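Local atomic coordinates of protein adenylyltransferase VopS (Vibrio parahaemolyticus, PDB entry 3LET), a protein that transfers AMP from ATP to a specific threonine of host Rho GTPases through its Fic domain, thereby blocking effector binding and actin assembly. Residues Met126-Met129 with His130-Ala134; Met73-Asp77 with Ser78-Leu82; Lys195-Ala198 with Thr199-Lys202. All coordinates share one frame; numbering follows the deposited sequence.

Contacts 1 and 2 belong to one helical cluster: contact 1 lies within helix 113-139, contact 2 at the start of helix 77-86, and the two helices pack directly, with Val128 CG2 3.5 Å from Leu82 CG. Both are partly buried. Contact 3, at the end of helix 184-199, is a surface contact on the opposite side of the chain's centre, its nearest atoms about 24 Å from contact 1. The chemistry differs with place: regular helical bonds and a water-linked Glu-His pair in contact 1, an N-cap in contact 2, an Asx turn and an amide over a tyrosine ring in contact 3. All three lie away from the residues that probably bind ATP.

Contact 1 of 3, residues Met126-Met129 with His130-Ala134; sequences MEVM and HLKAA
Met126 and His130 meet both through the methionine methyl and through its backbone. The thioether curls at chi2 (-65°) and again at chi3 (-60°), bringing Met126 CE to 3.7 Å from His130 NE2 and equally near CE1. Meanwhile Met126 O sits over one face of the imidazole, 3.1 Å above the ring plane and offset toward the rim, while also accepting the backbone N-H of His130. At the ring's edge, in its plane, a water lies 2.9 Å from His130 ND1. The same water donates to Glu127 OE1 at 2.7 Å, so that it joins two side chains whose own polar atoms do not touch. The nearby carboxylate may favour a protonated imidazole, though the charge is not observed.

All this is built on the i to i+4 bonding of an alpha-helix, here the long helix 113-139 of the VopS N-terminal family region; Leu131 N, for example, donates to Glu127 O over 3.0 Å (164° at the hydrogen). Along that turn Glu127 OE2 lies 3.7 Å from Leu131 CD2, the two side chains crossing at a slant. One residue further on, the side chains of Val128 and Lys132 lie side by side and point the same way, with Val128 CG1 4.1 Å from Lys132 CD. In the second shell Ser237 OG hydrogen-bonds Glu127 OE2, while Ile230, Pro228, Thr234 and Pro236 pack on Met126, Glu127, His130 and Leu131, respectively.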
loop_
_atom_site.group_PDB
_atom_site.type_symbol
_atom_site.label_atom_id
_atom_site.label_comp_id
_atom_site.label_asym_id
_atom_site.label_seq_id
_atom_site.Cartn_x
_atom_site.Cartn_y
_atom_site.Cartn_z
ATOM N N MET A 126 -3.956 14.284 -4.560
ATOM C CA MET A 126 -4.841 13.890 -3.442
ATOM C C MET A 126 -4.241 12.676 -2.759
ATOM O O MET A 126 -4.185 12.612 -1.523
ATOM C CB MET A 126 -6.258 13.548 -3.926
ATOM C CG MET A 126 -7.033 14.743 -4.483
ATOM S SD MET A 126 -7.346 15.969 -3.215
ATOM C CE MET A 126 -8.308 15.020 -2.037
ATOM N N GLU A 127 -3.757 11.741 -3.553
ATOM C CA GLU A 127 -3.165 10.534 -2.960
ATOM C C GLU A 127 -1.940 10.928 -2.141
ATOM O O GLU A 127 -1.784 10.498 -0.995
ATOM C CB GLU A 127 -2.784 9.533 -4.040
ATOM C CG GLU A 127 -2.149 8.237 -3.489
ATOM C CD GLU A 127 -3.135 7.330 -2.727
ATOM O OE1 GLU A 127 -4.318 7.689 -2.575
ATOM O OE2 GLU A 127 -2.709 6.232 -2.277
ATOM N N VAL A 128 -1.072 11.767 -2.707
ATOM C CA VAL A 128 0.118 12.216 -1.974
ATOM C C VAL A 128 -0.278 12.879 -0.642
ATOM O O VAL A 128 0.316 12.600 0.394
ATOM C CB VAL A 128 0.943 13.218 -2.816
ATOM C CG1 VAL A 128 2.025 13.905 -1.943
ATOM C CG2 VAL A 128 1.571 12.506 -4.028
ATOM N N MET A 129 -1.275 13.764 -0.671
ATOM C CA MET A 129 -1.728 14.407 0.555
ATOM C C MET A 129 -2.094 13.380 1.630
ATOM O O MET A 129 -1.810 13.557 2.824
ATOM C CB MET A 129 -2.971 15.253 0.264
ATOM C CG MET A 129 -2.683 16.602 -0.316
ATOM S SD MET A 129 -4.197 17.588 -0.408
ATOM C CE MET A 129 -4.773 17.413 1.294
ATOM N N HIS A 130 -2.782 12.332 1.211
ATOM C CA HIS A 130 -3.348 11.367 2.172
ATOM C C HIS A 130 -2.277 10.477 2.749
ATOM O O HIS A 130 -2.317 10.139 3.933
ATOM C CB HIS A 130 -4.444 10.545 1.495
ATOM C CG HIS A 130 -5.613 11.378 1.059
ATOM N ND1 HIS A 130 -6.472 11.004 0.050
ATOM C CD2 HIS A 130 -6.036 12.594 1.488
ATOM C CE1 HIS A 130 -7.394 11.944 -0.108
ATOM N NE2 HIS A 130 -7.149 12.919 0.747
ATOM N N LEU A 131 -1.314 10.094 1.921
ATOM C CA LEU A 131 -0.210 9.274 2.420
ATOM C C LEU A 131 0.591 10.118 3.394
ATOM O O LEU A 131 1.067 9.634 4.421
ATOM C CB LEU A 131 0.702 8.841 1.280
ATOM C CG LEU A 131 -0.052 8.013 0.229
ATOM C CD1 LEU A 131 0.892 7.548 -0.870
ATOM C CD2 LEU A 131 -0.736 6.813 0.854
ATOM N N LYS A 132 0.792 11.387 3.060
ATOM C CA LYS A 132 1.631 12.221 3.916
ATOM C C LYS A 132 0.940 12.515 5.229
ATOM O O LYS A 132 1.603 12.727 6.230
ATOM C CB LYS A 132 1.984 13.546 3.226
ATOM C CG LYS A 132 3.064 13.323 2.167
ATOM C CD LYS A 132 3.642 14.639 1.697
ATOM C CE LYS A 132 4.955 14.437 0.989
ATOM N NZ LYS A 132 5.534 15.738 0.550
ATOM N N ALA A 133 -0.388 12.576 5.219
ATOM C CA ALA A 133 -1.113 12.854 6.461
ATOM C C ALA A 133 -0.905 11.665 7.406
ATOM O O ALA A 133 -0.677 11.852 8.604
ATOM C CB ALA A 133 -2.594 13.087 6.191
ATOM N N ALA A 134 -0.957 10.443 6.870
ATOM C CA ALA A 134 -0.758 9.262 7.729
ATOM C C ALA A 134 0.686 9.246 8.196
ATOM O O ALA A 134 0.975 8.940 9.352
ATOM C CB ALA A 134 -1.092 7.966 6.982
HETATM O O HOH W 1 -6.464 8.424 -1.189
#

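Contact 2 of 3, residues Met73-Asp77 with Ser78-Leu82; sequences MLETD and SGKNL
Thr76 O accepts the backbone N-H of Lys80 at 2.9 Å, and Asp77 O that of Asn81, forming the first turn of helix 77-86 immediately after helix 58-75. Thr76 itself is extended (psi 162°) and occupies the N-cap. Its hydroxyl takes the position between the backbone N and the carbonyl carbon (chi1 60°), from which OG1 accepts the N-H of Gly79 at 3.0 Å. The same OG1 donates to Met73 O over 2.8 Å, tying the cap to the preceding helix, and Ser78 OG adds a weak bond. Gly79, lacking a side chain, brings its CA to 3.6 Å from Met73 O in a C-H...O contact.

On the outer side the extended Lys80 chain passes Glu75, with CE 3.6 Å from Glu75 O. Lys80 NZ and Glu75 OE1 stay 4.5 Å apart, beyond a salt bridge; a water accepting from Lys80 NZ donates to the backbone carbonyl Glu75 O and to Asp77 OD1. A second water links Leu74 O to Gly79 O, the latter weakly. Thr76 and Ser78 turn to helix 113-139, touching Gln121, Phe124 and Asp125. Leu74 packs on Val91 of helix 88-102, and Leu82 touches both helices at Val91 and Val128.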
loop_
_atom_site.group_PDB
_atom_site.type_symbol
_atom_site.label_atom_id
_atom_site.label_comp_id
_atom_site.label_asym_id
_atom_site.label_seq_id
_atom_site.Cartn_x
_atom_site.Cartn_y
_atom_site.Cartn_z
ATOM N N MET A 73 2.627 10.472 -16.788
ATOM C CA MET A 73 2.209 10.667 -15.395
ATOM C C MET A 73 3.383 10.417 -14.430
ATOM O O MET A 73 3.506 11.076 -13.404
ATOM C CB MET A 73 1.038 9.742 -15.044
ATOM C CG MET A 73 -0.323 10.217 -15.566
ATOM S SD MET A 73 -0.677 11.983 -15.299
ATOM C CE MET A 73 -0.770 12.086 -13.523
ATOM N N LEU A 74 4.237 9.450 -14.735
ATOM C CA LEU A 74 5.360 9.167 -13.836
ATOM C C LEU A 74 6.376 10.316 -13.811
ATOM O O LEU A 74 7.164 10.437 -12.857
ATOM C CB LEU A 74 6.055 7.857 -14.262
ATOM C CG LEU A 74 5.221 6.598 -14.022
ATOM C CD1 LEU A 74 5.806 5.412 -14.813
ATOM C CD2 LEU A 74 5.161 6.257 -12.505
ATOM N N GLU A 75 6.402 11.156 -14.853
ATOM C CA GLU A 75 7.343 12.271 -14.842
ATOM C C GLU A 75 6.740 13.585 -14.307
ATOM O O GLU A 75 7.441 14.592 -14.238
ATOM C CB GLU A 75 7.927 12.506 -16.235
ATOM C CG GLU A 75 8.734 11.330 -16.754
ATOM C CD GLU A 75 9.807 10.869 -15.772
ATOM O OE1 GLU A 75 10.568 11.731 -15.278
ATOM O OE2 GLU A 75 9.889 9.647 -15.495
ATOM N N THR A 76 5.457 13.595 -13.960
ATOM C CA THR A 76 4.856 14.829 -13.399
ATOM C C THR A 76 5.394 15.073 -11.992
ATOM O O THR A 76 5.934 14.159 -11.350
ATOM C CB THR A 76 3.315 14.752 -13.313
ATOM O OG1 THR A 76 2.931 13.667 -12.469
ATOM C CG2 THR A 76 2.686 14.540 -14.715
ATOM N N ASP A 77 5.247 16.299 -11.497
ATOM C CA ASP A 77 5.667 16.584 -10.137
ATOM C C ASP A 77 4.990 15.627 -9.145
ATOM O O ASP A 77 5.655 15.084 -8.247
ATOM C CB ASP A 77 5.338 18.031 -9.773
ATOM C CG ASP A 77 6.339 19.012 -10.355
ATOM O OD1 ASP A 77 7.213 18.568 -11.142
ATOM O OD2 ASP A 77 6.257 20.215 -10.016
ATOM N N SER A 78 3.681 15.421 -9.263
ATOM C CA SER A 78 3.010 14.519 -8.301
ATOM C C SER A 78 3.464 13.076 -8.482
ATOM O O SER A 78 3.588 12.336 -7.515
ATOM C CB SER A 78 1.480 14.605 -8.389
ATOM O OG SER A 78 1.027 14.356 -9.698
ATOM N N GLY A 79 3.762 12.677 -9.715
ATOM C CA GLY A 79 4.264 11.335 -9.932
ATOM C C GLY A 79 5.616 11.140 -9.261
ATOM O O GLY A 79 5.894 10.091 -8.682
ATOM N N LYS A 80 6.478 12.146 -9.333
ATOM C CA LYS A 80 7.751 12.079 -8.614
ATOM C C LYS A 80 7.563 12.115 -7.095
ATOM O O LYS A 80 8.298 11.458 -6.379
ATOM C CB LYS A 80 8.648 13.238 -9.058
ATOM C CG LYS A 80 9.154 13.037 -10.502
ATOM C CD LYS A 80 9.961 14.267 -10.932
ATOM C CE LYS A 80 10.442 14.148 -12.360
ATOM N NZ LYS A 80 10.927 15.512 -12.813
ATOM N N ASN A 81 6.583 12.872 -6.619
ATOM C CA ASN A 81 6.290 12.917 -5.185
ATOM C C ASN A 81 5.885 11.508 -4.692
ATOM O O ASN A 81 6.303 11.088 -3.635
ATOM C CB ASN A 81 5.156 13.894 -4.889
ATOM C CG ASN A 81 5.542 15.343 -5.115
ATOM O OD1 ASN A 81 6.724 15.685 -5.179
ATOM N ND2 ASN A 81 4.533 16.209 -5.230
ATOM N N LEU A 82 5.084 10.794 -5.478
ATOM C CA LEU A 82 4.657 9.449 -5.102
ATOM C C LEU A 82 5.833 8.515 -5.181
ATOM O O LEU A 82 5.998 7.637 -4.344
ATOM C CB LEU A 82 3.548 8.922 -6.023
ATOM C CG LEU A 82 2.180 9.539 -5.762
ATOM C CD1 LEU A 82 1.237 9.242 -6.955
ATOM C CD2 LEU A 82 1.615 8.975 -4.439
HETATM O O HOH W 2 7.524 8.689 -10.823
HETATM O O HOH W 3 8.051 17.001 -13.103
#

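Contact 3 of 3, residues Lys195-Ala198 with Thr199-Lys202; sequences KEYA and TNGK
Tyr197 and Asn200 meet as an amide over an aromatic face. Asn200 ND2 lies 3.5 Å above the centre of the Tyr197 ring, with the amide and ring planes 65° apart, a placement consistent with a polarised N-H directed at the pi cloud. With chi1 at 69°, Asn200 CG sits between its backbone N and carbonyl carbon, which folds the amide back over the ring. Apolar packing adds to it obliquely: the aliphatic chain of Lys202 passes the same tyrosine, CD lying 4.1 Å from Tyr197 CE2.

Direct hydrogen bonds trace the chain as it leaves helix 184-199. Thr199 N donates to Glu196 O at 3.3 Å, approaching from well above the carbonyl plane (63°), and bonds only weakly to Lys195 O. The hydroxyl of Thr199 also lies close to that carbonyl, with OG1 3.2 Å from Lys195 O. Beyond the helix, Asn200 OD1 accepts the N-H of Lys202 at 2.9 Å, which makes an Asx turn around Gly201, whose positive phi suits glycine. The backbone then departs toward helix 207-217.

Water-mediated links form a third group. One water donates to Glu196 OE2 and accepts from Asn200 ND2, 2.9 Å away, so this nitrogen has a water partner as well as the ring beneath it. Another joins Glu196 O to Thr199 OG1. Glu196 is held further by a salt bridge from its OE2 to Arg216, and Arg295 NH2 of helix 281-295 bonds both Tyr197 O and Lys202 O.

The chemistry is thus that of a polar helix terminus. Both ends of the asparagine amide are engaged, the oxygen by the turn and the nitrogen by ring and water, which should restrict its rotation, and an arginine ties the carbonyls on each side of the turn to helix 281-295.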
loop_
_atom_site.group_PDB
_atom_site.type_symbol
_atom_site.label_atom_id
_atom_site.label_comp_id
_atom_site.label_asym_id
_atom_site.label_seq_id
_atom_site.Cartn_x
_atom_site.Cartn_y
_atom_site.Cartn_z
ATOM N N LYS A 195 2.769 -18.882 17.420
ATOM C CA LYS A 195 3.856 -19.724 17.923
ATOM C C LYS A 195 4.923 -19.896 16.867
ATOM O O LYS A 195 6.130 -19.864 17.147
ATOM C CB LYS A 195 3.323 -21.107 18.321
ATOM C CG LYS A 195 2.392 -21.064 19.537
ATOM C CD LYS A 195 2.038 -22.496 19.954
ATOM C CE LYS A 195 0.735 -22.572 20.702
ATOM N NZ LYS A 195 0.842 -21.994 22.057
ATOM N N GLU A 196 4.464 -20.131 15.647
ATOM C CA GLU A 196 5.376 -20.314 14.521
ATOM C C GLU A 196 6.292 -19.093 14.285
ATOM O O GLU A 196 7.510 -19.234 14.183
ATOM C CB GLU A 196 4.567 -20.641 13.260
ATOM C CG GLU A 196 5.445 -20.930 12.043
ATOM C CD GLU A 196 4.635 -21.319 10.812
ATOM O OE1 GLU A 196 3.462 -21.724 10.950
ATOM O OE2 GLU A 196 5.176 -21.233 9.699
ATOM N N TYR A 197 5.719 -17.893 14.191
ATOM C CA TYR A 197 6.550 -16.700 13.991
ATOM C C TYR A 197 7.307 -16.258 15.252
ATOM O O TYR A 197 8.291 -15.528 15.182
ATOM C CB TYR A 197 5.718 -15.540 13.422
ATOM C CG TYR A 197 5.533 -15.722 11.929
ATOM C CD1 TYR A 197 4.709 -16.730 11.434
ATOM C CD2 TYR A 197 6.225 -14.931 11.022
ATOM C CE1 TYR A 197 4.558 -16.926 10.063
ATOM C CE2 TYR A 197 6.074 -15.111 9.635
ATOM C CZ TYR A 197 5.232 -16.107 9.168
ATOM O OH TYR A 197 5.072 -16.305 7.805
ATOM N N ALA A 198 6.874 -16.704 16.412
ATOM C CA ALA A 198 7.634 -16.377 17.612
ATOM C C ALA A 198 9.006 -17.061 17.564
ATOM O O ALA A 198 9.983 -16.560 18.126
ATOM C CB ALA A 198 6.873 -16.812 18.850
ATOM N N THR A 199 9.071 -18.193 16.866
ATOM C CA THR A 199 10.252 -19.043 16.910
ATOM C C THR A 199 10.958 -19.217 15.564
ATOM O O THR A 199 12.014 -19.840 15.512
ATOM C CB THR A 199 9.878 -20.459 17.446
ATOM O OG1 THR A 199 8.981 -21.110 16.533
ATOM C CG2 THR A 199 9.191 -20.345 18.784
ATOM N N ASN A 200 10.412 -18.683 14.474
ATOM C CA ASN A 200 10.975 -19.027 13.166
ATOM C C ASN A 200 12.059 -18.087 12.683
ATOM O O ASN A 200 12.617 -18.302 11.613
ATOM C CB ASN A 200 9.886 -19.193 12.094
ATOM C CG ASN A 200 9.211 -17.892 11.730
ATOM O OD1 ASN A 200 9.538 -16.829 12.263
ATOM N ND2 ASN A 200 8.246 -17.969 10.815
ATOM N N GLY A 201 12.384 -17.071 13.473
ATOM C CA GLY A 201 13.364 -16.076 13.057
ATOM C C GLY A 201 13.055 -15.280 11.783
ATOM O O GLY A 201 13.937 -14.660 11.210
ATOM N N LYS A 202 11.816 -15.252 11.318
ATOM C CA LYS A 202 11.570 -14.546 10.062
ATOM C C LYS A 202 11.585 -13.029 10.259
ATOM O O LYS A 202 11.004 -12.507 11.200
ATOM C CB LYS A 202 10.265 -15.005 9.387
ATOM C CG LYS A 202 10.554 -16.060 8.322
ATOM C CD LYS A 202 9.325 -16.529 7.576
ATOM C CE LYS A 202 9.688 -17.652 6.610
ATOM N NZ LYS A 202 8.546 -18.064 5.741
HETATM O O HOH W 4 7.713 -20.589 9.603
HETATM O O HOH W 5 8.788 -22.200 14.329
#